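Local coordinates for putative glycosyltransferase (Mannosyltransferase) involved in glycosylating the PBCV-1 major capsid protein (Paramecium bursaria Chlorella virus 1, PDB 2P6W) that probably transfers a sugar from a nucleotide-sugar donor, with a bound manganese ion, during glycosylation of the viral major capsid protein, this chain being its N-terminal domain, at residues A[90-94]-A[95-99]; A[160-163]-A[164-167]; A[197-200]-A[201-205]. One frame throughout, in Å; residues are numbered along the deposited sequence.

Interaction 1: residues A[90-94]-A[95-99]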
ATOM      1  N   LYS A  90      -1.487 -14.015  10.197  1.00 24.85           N
ATOM      2  CA  LYS A  90      -0.119 -13.905   9.696  1.00 25.31           C
ATOM      3  C   LYS A  90       0.411 -15.190   9.044  1.00 25.17           C
ATOM      4  O   LYS A  90       1.325 -15.131   8.220  1.00 24.33           O
ATOM      5  CB  LYS A  90       0.828 -13.425  10.809  1.00 25.11           C
ATOM      6  CG  LYS A  90       1.144 -14.512  11.821  1.00 25.57           C
ATOM      7  CD  LYS A  90       2.226 -14.067  12.817  1.00 25.78           C
ATOM      8  CE  LYS A  90       2.695 -15.274  13.614  1.00 28.38           C
ATOM      9  NZ  LYS A  90       3.567 -14.876  14.752  1.00 30.40           N
ATOM     10  N   ASN A  91      -0.164 -16.343   9.393  1.00 24.94           N
ATOM     11  CA  ASN A  91       0.271 -17.598   8.780  1.00 25.39           C
ATOM     12  C   ASN A  91      -0.439 -17.923   7.462  1.00 25.41           C
ATOM     13  O   ASN A  91      -0.251 -19.004   6.892  1.00 25.74           O
ATOM     14  CB  ASN A  91       0.172 -18.773   9.772  1.00 25.57           C
ATOM     15  CG  ASN A  91       1.081 -18.597  10.970  1.00 28.26           C
ATOM     16  OD1 ASN A  91       0.631 -18.654  12.118  1.00 32.37           O
ATOM     17  ND2 ASN A  91       2.368 -18.371  10.710  1.00 28.25           N
ATOM     18  N   LYS A  92      -1.227 -16.976   6.959  1.00 25.06           N
ATOM     19  CA  LYS A  92      -1.946 -17.195   5.707  1.00 25.01           C
ATOM     20  C   LYS A  92      -1.354 -16.346   4.590  1.00 24.55           C
ATOM     21  O   LYS A  92      -1.162 -15.135   4.776  1.00 25.30           O
ATOM     22  CB  LYS A  92      -3.427 -16.874   5.871  1.00 25.39           C
ATOM     23  CG  LYS A  92      -4.161 -17.794   6.845  1.00 27.05           C
ATOM     24  CD  LYS A  92      -5.569 -17.303   7.058  1.00 30.93           C
ATOM     25  CE  LYS A  92      -6.367 -18.214   7.990  1.00 31.98           C
ATOM     26  NZ  LYS A  92      -7.719 -17.622   8.272  1.00 33.98           N
ATOM     27  N   PRO A  93      -1.072 -16.967   3.424  1.00 24.39           N
ATOM     28  CA  PRO A  93      -0.415 -16.232   2.343  1.00 24.14           C
ATOM     29  C   PRO A  93      -1.377 -15.283   1.654  1.00 23.82           C
ATOM     30  O   PRO A  93      -2.596 -15.458   1.735  1.00 23.85           O
ATOM     31  CB  PRO A  93       0.016 -17.330   1.378  1.00 24.38           C
ATOM     32  CG  PRO A  93      -1.035 -18.401   1.555  1.00 24.39           C
ATOM     33  CD  PRO A  93      -1.365 -18.363   3.038  1.00 24.43           C
ATOM     34  N   ILE A  94      -0.815 -14.301   0.958  1.00 23.70           N
ATOM     35  CA  ILE A  94      -1.604 -13.273   0.296  1.00 23.61           C
ATOM     36  C   ILE A  94      -2.573 -13.894  -0.701  1.00 23.82           C
ATOM     37  O   ILE A  94      -3.693 -13.417  -0.883  1.00 23.50           O
ATOM     38  CB  ILE A  94      -0.672 -12.277  -0.427  1.00 23.15           C
ATOM     39  CG1 ILE A  94       0.011 -11.345   0.590  1.00 23.57           C
ATOM     40  CG2 ILE A  94      -1.443 -11.499  -1.502  1.00 24.52           C
ATOM     41  CD1 ILE A  94       1.203 -10.565   0.007  1.00 22.99           C
ATOM     42  N   THR A  95      -2.112 -14.970  -1.337  1.00 24.70           N
ATOM     43  CA  THR A  95      -2.860 -15.663  -2.374  1.00 25.90           C
ATOM     44  C   THR A  95      -4.069 -16.430  -1.825  1.00 25.52           C
ATOM     45  O   THR A  95      -4.914 -16.885  -2.605  1.00 26.02           O
ATOM     46  CB  THR A  95      -1.919 -16.559  -3.201  1.00 26.51           C
ATOM     47  OG1 THR A  95      -1.089 -17.314  -2.311  1.00 29.24           O
ATOM     48  CG2 THR A  95      -1.025 -15.679  -4.092  1.00 27.28           C
ATOM     49  N   SER A  96      -4.175 -16.565  -0.497  1.00 25.13           N
ATOM     50  CA  SER A  96      -5.393 -17.121   0.089  1.00 25.29           C
ATOM     51  C   SER A  96      -6.527 -16.095   0.106  1.00 25.02           C
ATOM     52  O   SER A  96      -7.689 -16.455   0.311  1.00 24.82           O
ATOM     53  CB  SER A  96      -5.152 -17.676   1.500  1.00 26.45           C
ATOM     54  OG  SER A  96      -4.779 -16.637   2.390  1.00 28.88           O
ATOM     55  N   PHE A  97      -6.176 -14.818  -0.108  1.00 23.88           N
ATOM     56  CA  PHE A  97      -7.125 -13.695   0.004  1.00 24.14           C
ATOM     57  C   PHE A  97      -7.435 -13.040  -1.338  1.00 24.05           C
ATOM     58  O   PHE A  97      -8.455 -12.352  -1.478  1.00 24.70           O
ATOM     59  CB  PHE A  97      -6.564 -12.621   0.949  1.00 24.18           C
ATOM     60  CG  PHE A  97      -6.474 -13.069   2.382  1.00 23.85           C
ATOM     61  CD1 PHE A  97      -7.573 -12.947   3.241  1.00 23.51           C
ATOM     62  CD2 PHE A  97      -5.300 -13.614   2.868  1.00 22.49           C
ATOM     63  CE1 PHE A  97      -7.494 -13.381   4.563  1.00 22.91           C
ATOM     64  CE2 PHE A  97      -5.202 -14.033   4.196  1.00 23.21           C
ATOM     65  CZ  PHE A  97      -6.294 -13.914   5.040  1.00 22.90           C
ATOM     66  N   ILE A  98      -6.548 -13.231  -2.312  1.00 23.77           N
ATOM     67  CA  ILE A  98      -6.707 -12.615  -3.625  1.00 24.08           C
ATOM     68  C   ILE A  98      -6.171 -13.514  -4.730  1.00 24.55           C
ATOM     69  O   ILE A  98      -5.169 -14.207  -4.547  1.00 25.04           O
ATOM     70  CB  ILE A  98      -6.048 -11.181  -3.675  1.00 24.40           C
ATOM     71  CG1 ILE A  98      -6.277 -10.500  -5.025  1.00 23.72           C
ATOM     72  CG2 ILE A  98      -4.571 -11.230  -3.329  1.00 24.45           C
ATOM     73  CD1 ILE A  98      -5.974  -8.988  -5.005  1.00 24.27           C
ATOM     74  N   ASP A  99      -6.870 -13.510  -5.863  1.00 24.82           N
ATOM     75  CA  ASP A  99      -6.509 -14.297  -7.028  1.00 25.59           C
ATOM     76  C   ASP A  99      -5.633 -13.417  -7.924  1.00 25.98           C
ATOM     77  O   ASP A  99      -6.123 -12.438  -8.501  1.00 25.80           O
ATOM     78  CB  ASP A  99      -7.800 -14.700  -7.752  1.00 25.42           C
ATOM     79  CG  ASP A  99      -7.556 -15.455  -9.038  1.00 26.76           C
ATOM     80  OD1 ASP A  99      -6.392 -15.727  -9.390  1.00 26.93           O
ATOM     81  OD2 ASP A  99      -8.568 -15.794  -9.688  1.00 30.94           O
TER
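Thr95 meets Pro93 with its hydroxyl. OG1 of Thr95 lies 3.9 Å from CB of Pro93, and the two side chains cross at about a right angle. Ser96 turns back onto the same proline, but onto its carbonyl. Its OG sits between the backbone N and the carbonyl carbon (chi1 64°), close enough to give a short bond of 2.6 Å from Ser96 OG to Pro93 O. This hydroxyl lies in the carbonyl plane. Ser96 N also reaches Pro93 O, at 2.9 Å, from above that plane. One oxygen is thus gripped twice by one residue. The next amide repeats the step: Phe97 N donates to Ile94 O at 3.0 Å. Two bonds, each from residue i+3 back to i, make overlapping beta-turns in the loop between strands 83-85 and 107-110 of a domain assigned by family to the GT-A fold. Ile94 packs on Ile8 and Ile10 of strand 8-13 and on Tyr32 of helix 20-36. The ring of Phe97 has Pro93 O at its edge, with CD2 of Phe97 3.5 Å from that oxygen. CE2 of Phe97 lies 3.7 Å from CB of Lys92, and the two side chains cross at about a right angle. Ile98 N adds a weak bond to Ile94 O. CG2 of Ile98 lies 3.6 Å from CG2 of Ile94, the two side chains running side by side and pointing the same way.

Interaction 2: residues A[160-163]-A[164-167]; sequences YVFP and RIPG
Arg164 lays its guanidinium flat over one face of the Tyr160 ring. The planes are only 8° apart and the two centres are 3.6 Å apart. CZ of Arg164 stands 17° off the ring normal, so the contact is both a stack and a cation-pi interaction. NH1 lies over the middle of the ring, while NH2 comes closest to CE1. The tyrosine ring is turned to meet it, with CG anti to the backbone N. The arginine chain runs extended from CG to NE and then bends at its last torsion (chi4 73°), which brings the flat group parallel to the ring.

The hydrogen bonds begin with the same group. NH1 of Arg164 donates to Tyr160 O at 2.9 Å, so one arginine holds both the ring and the carbonyl of one residue. This bond and the stack together fix the rotation of the guanidinium. In the backbone, Arg164 N bonds Val161 O at 2.9 Å and Ile165 N bonds Phe162 O at 3.1 Å. A weak bond also runs from Ile165 N to Val161 O. These bonds lie near the C-terminal end of helix 153-164, from which the chain runs on to edge strand 169-172 of the six-stranded sheet.

Apolar packing lies beneath. CD1 of Ile165 touches CG1 of Val161 at 3.8 Å and approaches CD1 of Phe162 obliquely at 4.5 Å. Val161, Phe162 and Ile165 all rest on Tyr107 of strand 107-110. Tyr160 meets the ring of Trp147 edge-to-face.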
ATOM      1  N   TYR A 160      -5.869   9.163 -13.823  1.00 20.26           N
ATOM      2  CA  TYR A 160      -4.882   9.258 -14.895  1.00 20.44           C
ATOM      3  C   TYR A 160      -4.522   7.863 -15.426  1.00 20.57           C
ATOM      4  O   TYR A 160      -4.572   7.617 -16.634  1.00 19.85           O
ATOM      5  CB  TYR A 160      -3.621   9.999 -14.434  1.00 21.03           C
ATOM      6  CG  TYR A 160      -2.702  10.367 -15.565  1.00 21.84           C
ATOM      7  CD1 TYR A 160      -2.816  11.601 -16.194  1.00 22.14           C
ATOM      8  CD2 TYR A 160      -1.726   9.478 -16.011  1.00 22.34           C
ATOM      9  CE1 TYR A 160      -1.986  11.935 -17.244  1.00 23.21           C
ATOM     10  CE2 TYR A 160      -0.887   9.803 -17.059  1.00 22.01           C
ATOM     11  CZ  TYR A 160      -1.017  11.028 -17.670  1.00 22.90           C
ATOM     12  OH  TYR A 160      -0.187  11.370 -18.721  1.00 23.92           O
ATOM     13  N   VAL A 161      -4.167   6.951 -14.525  1.00 20.65           N
ATOM     14  CA  VAL A 161      -3.680   5.639 -14.976  1.00 20.70           C
ATOM     15  C   VAL A 161      -4.812   4.766 -15.494  1.00 21.41           C
ATOM     16  O   VAL A 161      -4.761   4.247 -16.618  1.00 20.89           O
ATOM     17  CB  VAL A 161      -2.908   4.883 -13.862  1.00 20.90           C
ATOM     18  CG1 VAL A 161      -2.541   3.482 -14.314  1.00 20.55           C
ATOM     19  CG2 VAL A 161      -1.632   5.653 -13.500  1.00 21.39           C
ATOM     20  N   PHE A 162      -5.842   4.600 -14.669  1.00 20.85           N
ATOM     21  CA  PHE A 162      -6.892   3.646 -15.021  1.00 21.26           C
ATOM     22  C   PHE A 162      -7.527   3.886 -16.414  1.00 21.60           C
ATOM     23  O   PHE A 162      -7.695   2.928 -17.180  1.00 22.45           O
ATOM     24  CB  PHE A 162      -7.965   3.573 -13.923  1.00 21.39           C
ATOM     25  CG  PHE A 162      -7.562   2.759 -12.710  1.00 21.51           C
ATOM     26  CD1 PHE A 162      -6.281   2.210 -12.582  1.00 22.60           C
ATOM     27  CD2 PHE A 162      -8.473   2.590 -11.663  1.00 21.52           C
ATOM     28  CE1 PHE A 162      -5.929   1.470 -11.430  1.00 22.32           C
ATOM     29  CE2 PHE A 162      -8.122   1.866 -10.531  1.00 21.75           C
ATOM     30  CZ  PHE A 162      -6.865   1.300 -10.420  1.00 22.13           C
ATOM     31  N   PRO A 163      -7.877   5.145 -16.755  1.00 21.78           N
ATOM     32  CA  PRO A 163      -8.440   5.363 -18.099  1.00 21.81           C
ATOM     33  C   PRO A 163      -7.549   4.912 -19.237  1.00 21.39           C
ATOM     34  O   PRO A 163      -8.058   4.593 -20.319  1.00 22.27           O
ATOM     35  CB  PRO A 163      -8.640   6.875 -18.154  1.00 21.21           C
ATOM     36  CG  PRO A 163      -8.845   7.270 -16.745  1.00 22.53           C
ATOM     37  CD  PRO A 163      -7.877   6.396 -15.975  1.00 21.87           C
ATOM     38  N   ARG A 164      -6.243   4.857 -18.991  1.00 20.67           N
ATOM     39  CA  ARG A 164      -5.287   4.543 -20.043  1.00 20.86           C
ATOM     40  C   ARG A 164      -4.969   3.055 -20.156  1.00 21.05           C
ATOM     41  O   ARG A 164      -4.285   2.647 -21.108  1.00 20.97           O
ATOM     42  CB  ARG A 164      -4.003   5.349 -19.814  1.00 20.12           C
ATOM     43  CG  ARG A 164      -4.122   6.860 -20.113  1.00 20.15           C
ATOM     44  CD  ARG A 164      -2.901   7.623 -19.600  1.00 21.07           C
ATOM     45  NE  ARG A 164      -2.896   9.003 -20.089  1.00 23.04           N
ATOM     46  CZ  ARG A 164      -3.713   9.959 -19.656  1.00 25.10           C
ATOM     47  NH1 ARG A 164      -4.597   9.706 -18.698  1.00 23.49           N
ATOM     48  NH2 ARG A 164      -3.654  11.181 -20.188  1.00 24.29           N
ATOM     49  N   ILE A 165      -5.449   2.259 -19.191  1.00 20.86           N
ATOM     50  CA  ILE A 165      -5.232   0.802 -19.172  1.00 21.55           C
ATOM     51  C   ILE A 165      -6.558   0.025 -18.967  1.00 22.16           C
ATOM     52  O   ILE A 165      -6.691  -0.803 -18.046  1.00 20.88           O
ATOM     53  CB  ILE A 165      -4.129   0.388 -18.146  1.00 21.40           C
ATOM     54  CG1 ILE A 165      -4.473   0.895 -16.736  1.00 21.97           C
ATOM     55  CG2 ILE A 165      -2.751   0.950 -18.564  1.00 22.15           C
ATOM     56  CD1 ILE A 165      -3.733   0.152 -15.615  1.00 22.19           C
ATOM     57  N   PRO A 166      -7.538   0.264 -19.851  1.00 22.59           N
ATOM     58  CA  PRO A 166      -8.839  -0.366 -19.680  1.00 23.35           C
ATOM     59  C   PRO A 166      -8.692  -1.883 -19.612  1.00 23.07           C
ATOM     60  O   PRO A 166      -7.949  -2.481 -20.409  1.00 23.58           O
ATOM     61  CB  PRO A 166      -9.597   0.050 -20.950  1.00 23.28           C
ATOM     62  CG  PRO A 166      -8.526   0.327 -21.943  1.00 22.78           C
ATOM     63  CD  PRO A 166      -7.483   1.030 -21.107  1.00 23.01           C
ATOM     64  N   GLY A 167      -9.372  -2.488 -18.642  1.00 23.85           N
ATOM     65  CA  GLY A 167      -9.372  -3.931 -18.484  1.00 23.37           C
ATOM     66  C   GLY A 167      -8.172  -4.510 -17.757  1.00 23.80           C
ATOM     67  O   GLY A 167      -8.088  -5.727 -17.555  1.00 24.25           O
TER

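Interaction 3: residues A[197-200]-A[201-205]. With FLC (citrate anion), chain C.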
ATOM      1  N   CYS A 197      -6.277   4.140   8.967  1.00 22.21           N
ATOM      2  CA  CYS A 197      -6.392   5.283   8.077  1.00 22.50           C
ATOM      3  C   CYS A 197      -6.982   6.505   8.778  1.00 23.13           C
ATOM      4  O   CYS A 197      -7.953   6.382   9.526  1.00 24.44           O
ATOM      5  CB  CYS A 197      -7.270   4.876   6.901  1.00 21.47           C
ATOM      6  SG  CYS A 197      -7.345   6.052   5.561  1.00 24.20           S
ATOM      7  N   GLY A 198      -6.362   7.668   8.566  1.00 23.89           N
ATOM      8  CA  GLY A 198      -6.941   8.951   8.987  1.00 24.39           C
ATOM      9  C   GLY A 198      -6.756   9.322  10.442  1.00 25.14           C
ATOM     10  O   GLY A 198      -7.251  10.370  10.889  1.00 26.76           O
ATOM     11  N   THR A 199      -6.018   8.503  11.178  1.00 24.13           N
ATOM     12  CA  THR A 199      -5.839   8.733  12.614  1.00 23.80           C
ATOM     13  C   THR A 199      -4.476   9.362  12.898  1.00 23.66           C
ATOM     14  O   THR A 199      -3.601   9.382  12.030  1.00 23.92           O
ATOM     15  CB  THR A 199      -5.998   7.418  13.394  1.00 24.20           C
ATOM     16  OG1 THR A 199      -5.099   6.448  12.856  1.00 22.70           O
ATOM     17  CG2 THR A 199      -7.429   6.882  13.235  1.00 25.88           C
ATOM     18  N   SER A 200      -4.300   9.854  14.124  1.00 22.63           N
ATOM     19  CA  SER A 200      -3.080  10.563  14.524  1.00 22.36           C
ATOM     20  C   SER A 200      -1.979   9.588  14.941  1.00 22.10           C
ATOM     21  O   SER A 200      -2.230   8.402  15.196  1.00 21.71           O
ATOM     22  CB  SER A 200      -3.380  11.473  15.713  1.00 22.58           C
ATOM     23  OG  SER A 200      -3.494  10.699  16.897  1.00 21.58           O
ATOM     24  N   ARG A 201      -0.763  10.109  15.070  1.00 21.94           N
ATOM     25  CA  ARG A 201       0.365   9.271  15.460  1.00 22.77           C
ATOM     26  C   ARG A 201       0.140   8.656  16.836  1.00 21.98           C
ATOM     27  O   ARG A 201       0.362   7.455  17.034  1.00 21.96           O
ATOM     28  CB  ARG A 201       1.656  10.089  15.479  1.00 23.27           C
ATOM     29  CG  ARG A 201       2.075  10.609  14.105  1.00 25.34           C
ATOM     30  CD  ARG A 201       3.241  11.564  14.281  1.00 29.47           C
ATOM     31  NE  ARG A 201       3.329  12.520  13.188  1.00 31.54           N
ATOM     32  CZ  ARG A 201       3.960  13.690  13.280  1.00 33.17           C
ATOM     33  NH1 ARG A 201       4.553  14.042  14.414  1.00 32.85           N
ATOM     34  NH2 ARG A 201       3.988  14.501  12.238  1.00 33.89           N
ATOM     35  N   ALA A 202      -0.305   9.476  17.789  1.00 21.54           N
ATOM     36  CA  ALA A 202      -0.492   8.994  19.159  1.00 21.41           C
ATOM     37  C   ALA A 202      -1.601   7.945  19.209  1.00 21.54           C
ATOM     38  O   ALA A 202      -1.518   6.975  19.966  1.00 21.68           O
ATOM     39  CB  ALA A 202      -0.807  10.161  20.109  1.00 21.37           C
ATOM     40  N   GLU A 203      -2.639   8.143  18.397  1.00 21.49           N
ATOM     41  CA  GLU A 203      -3.767   7.208  18.306  1.00 21.76           C
ATOM     42  C   GLU A 203      -3.295   5.884  17.727  1.00 21.83           C
ATOM     43  O   GLU A 203      -3.656   4.803  18.196  1.00 23.27           O
ATOM     44  CB  GLU A 203      -4.885   7.825  17.457  1.00 21.14           C
ATOM     45  CG  GLU A 203      -5.614   8.957  18.213  1.00 21.42           C
ATOM     46  CD  GLU A 203      -6.322   9.956  17.317  1.00 23.91           C
ATOM     47  OE1 GLU A 203      -6.577   9.645  16.120  1.00 23.68           O
ATOM     48  OE2 GLU A 203      -6.638  11.060  17.831  1.00 23.46           O
ATOM     49  N   ARG A 204      -2.462   5.974  16.695  1.00 22.05           N
ATOM     50  CA  ARG A 204      -1.823   4.793  16.114  1.00 21.31           C
ATOM     51  C   ARG A 204      -0.865   4.051  17.057  1.00 21.83           C
ATOM     52  O   ARG A 204      -0.835   2.811  17.060  1.00 21.85           O
ATOM     53  CB  ARG A 204      -1.097   5.214  14.837  1.00 21.24           C
ATOM     54  CG  ARG A 204      -2.071   5.596  13.739  1.00 20.57           C
ATOM     55  CD  ARG A 204      -1.385   6.234  12.547  1.00 21.91           C
ATOM     56  NE  ARG A 204      -2.300   6.420  11.421  1.00 22.74           N
ATOM     57  CZ  ARG A 204      -2.017   7.152  10.341  1.00 23.28           C
ATOM     58  NH1 ARG A 204      -0.835   7.757  10.220  1.00 25.01           N
ATOM     59  NH2 ARG A 204      -2.908   7.258   9.365  1.00 23.18           N
ATOM     60  N   ASP A 205      -0.060   4.796  17.823  1.00 22.47           N
ATOM     61  CA  ASP A 205       0.802   4.192  18.838  1.00 23.15           C
ATOM     62  C   ASP A 205      -0.069   3.391  19.799  1.00 23.52           C
ATOM     63  O   ASP A 205       0.244   2.254  20.131  1.00 24.00           O
ATOM     64  CB  ASP A 205       1.542   5.256  19.651  1.00 23.32           C
ATOM     65  CG  ASP A 205       2.670   5.938  18.888  1.00 24.25           C
ATOM     66  OD1 ASP A 205       2.966   5.574  17.730  1.00 23.55           O
ATOM     67  OD2 ASP A 205       3.280   6.871  19.485  1.00 27.24           O
TER
HETATM   68  CAC FLC C 802      -4.284   7.427   3.400  1.00 28.80           C
HETATM   69  CA  FLC C 802      -3.318   8.508   3.928  1.00 27.86           C
HETATM   70  CB  FLC C 802      -2.773   8.005   5.242  1.00 28.30           C
HETATM   71  CBC FLC C 802      -3.695   7.930   6.412  1.00 28.28           C
HETATM   72  CG  FLC C 802      -2.098   9.388   5.581  1.00 27.81           C
HETATM   73  CGC FLC C 802      -1.159   9.426   6.812  1.00 30.26           C
HETATM   74  OA1 FLC C 802      -5.154   7.781   2.583  1.00 27.04           O
HETATM   75  OA2 FLC C 802      -4.134   6.255   3.829  1.00 25.75           O
HETATM   76  OB1 FLC C 802      -3.852   6.757   6.788  1.00 26.65           O
HETATM   77  OB2 FLC C 802      -4.264   8.950   6.870  1.00 27.32           O
HETATM   78  OG1 FLC C 802      -1.184   8.445   7.575  1.00 26.27           O
HETATM   79  OG2 FLC C 802      -0.421  10.436   6.968  1.00 31.37           O
HETATM   80  OHB FLC C 802      -1.541   7.265   5.167  1.00 26.52           O
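Arg204 and Gly198 hold a citrate, probably from the crystallisation liquor. NH1 and NH2 of Arg204 both donate to citrate OG1, each at 2.8 Å. Gly198 N donates to citrate OB2 at 3.0 Å and makes a weak bond to OB1. Cys197, Gly198 and Arg204 bind UDP in another structure of this protein, so the anion probably occupies part of the nucleotide site.

Ser200 and Glu203 form a capping box at the start of helix 201-210. Ser200 N gives an almost straight bond (175°) to Glu203 OE1 at 3.0 Å, and Glu203 N returns one to Ser200 OG at 3.1 Å. A chi1 of 76° tucks the serine OG over its backbone, where it accepts from that amide. Arg204 N adds a bond to Ser200 O at 2.9 Å.

Thr199 O lies over one face of the Arg204 guanidinium, 3.2 Å from Arg204 CZ. NH2 of Arg204 also bonds Met196 O. CB of Thr199 lies alongside Glu203 OE1. The side chain of Arg204 comes within about 5 Å of the manganese ion, which Asp80, Asp82 and His195 bind. The loop joins strand 193-195 to helix 201-210, which packs on helix 20-36 through Arg201 on Tyr21 and Asp205 on Ile20.

How the interactions relate
The three contacts follow in series along the chain: 90-99, then 160-167, then 197-205. They do not touch. The centres of interactions 1 and 2 are about 27 Å apart, those of 1 and 3 are about 26 Å apart, and those of 2 and 3 are about 33 Å apart, on opposite sides of the chain's centre. Helix 20-36 is shared by interactions 1 and 3: Tyr32 and His36 meet the first, Tyr21 the third. The six-stranded sheet links interactions 1 and 2, through strands 8-13 and 107-110 respectively. Interaction 3 alone lies at the manganese and nucleotide site. The other two are structural packing at the borders of the domain.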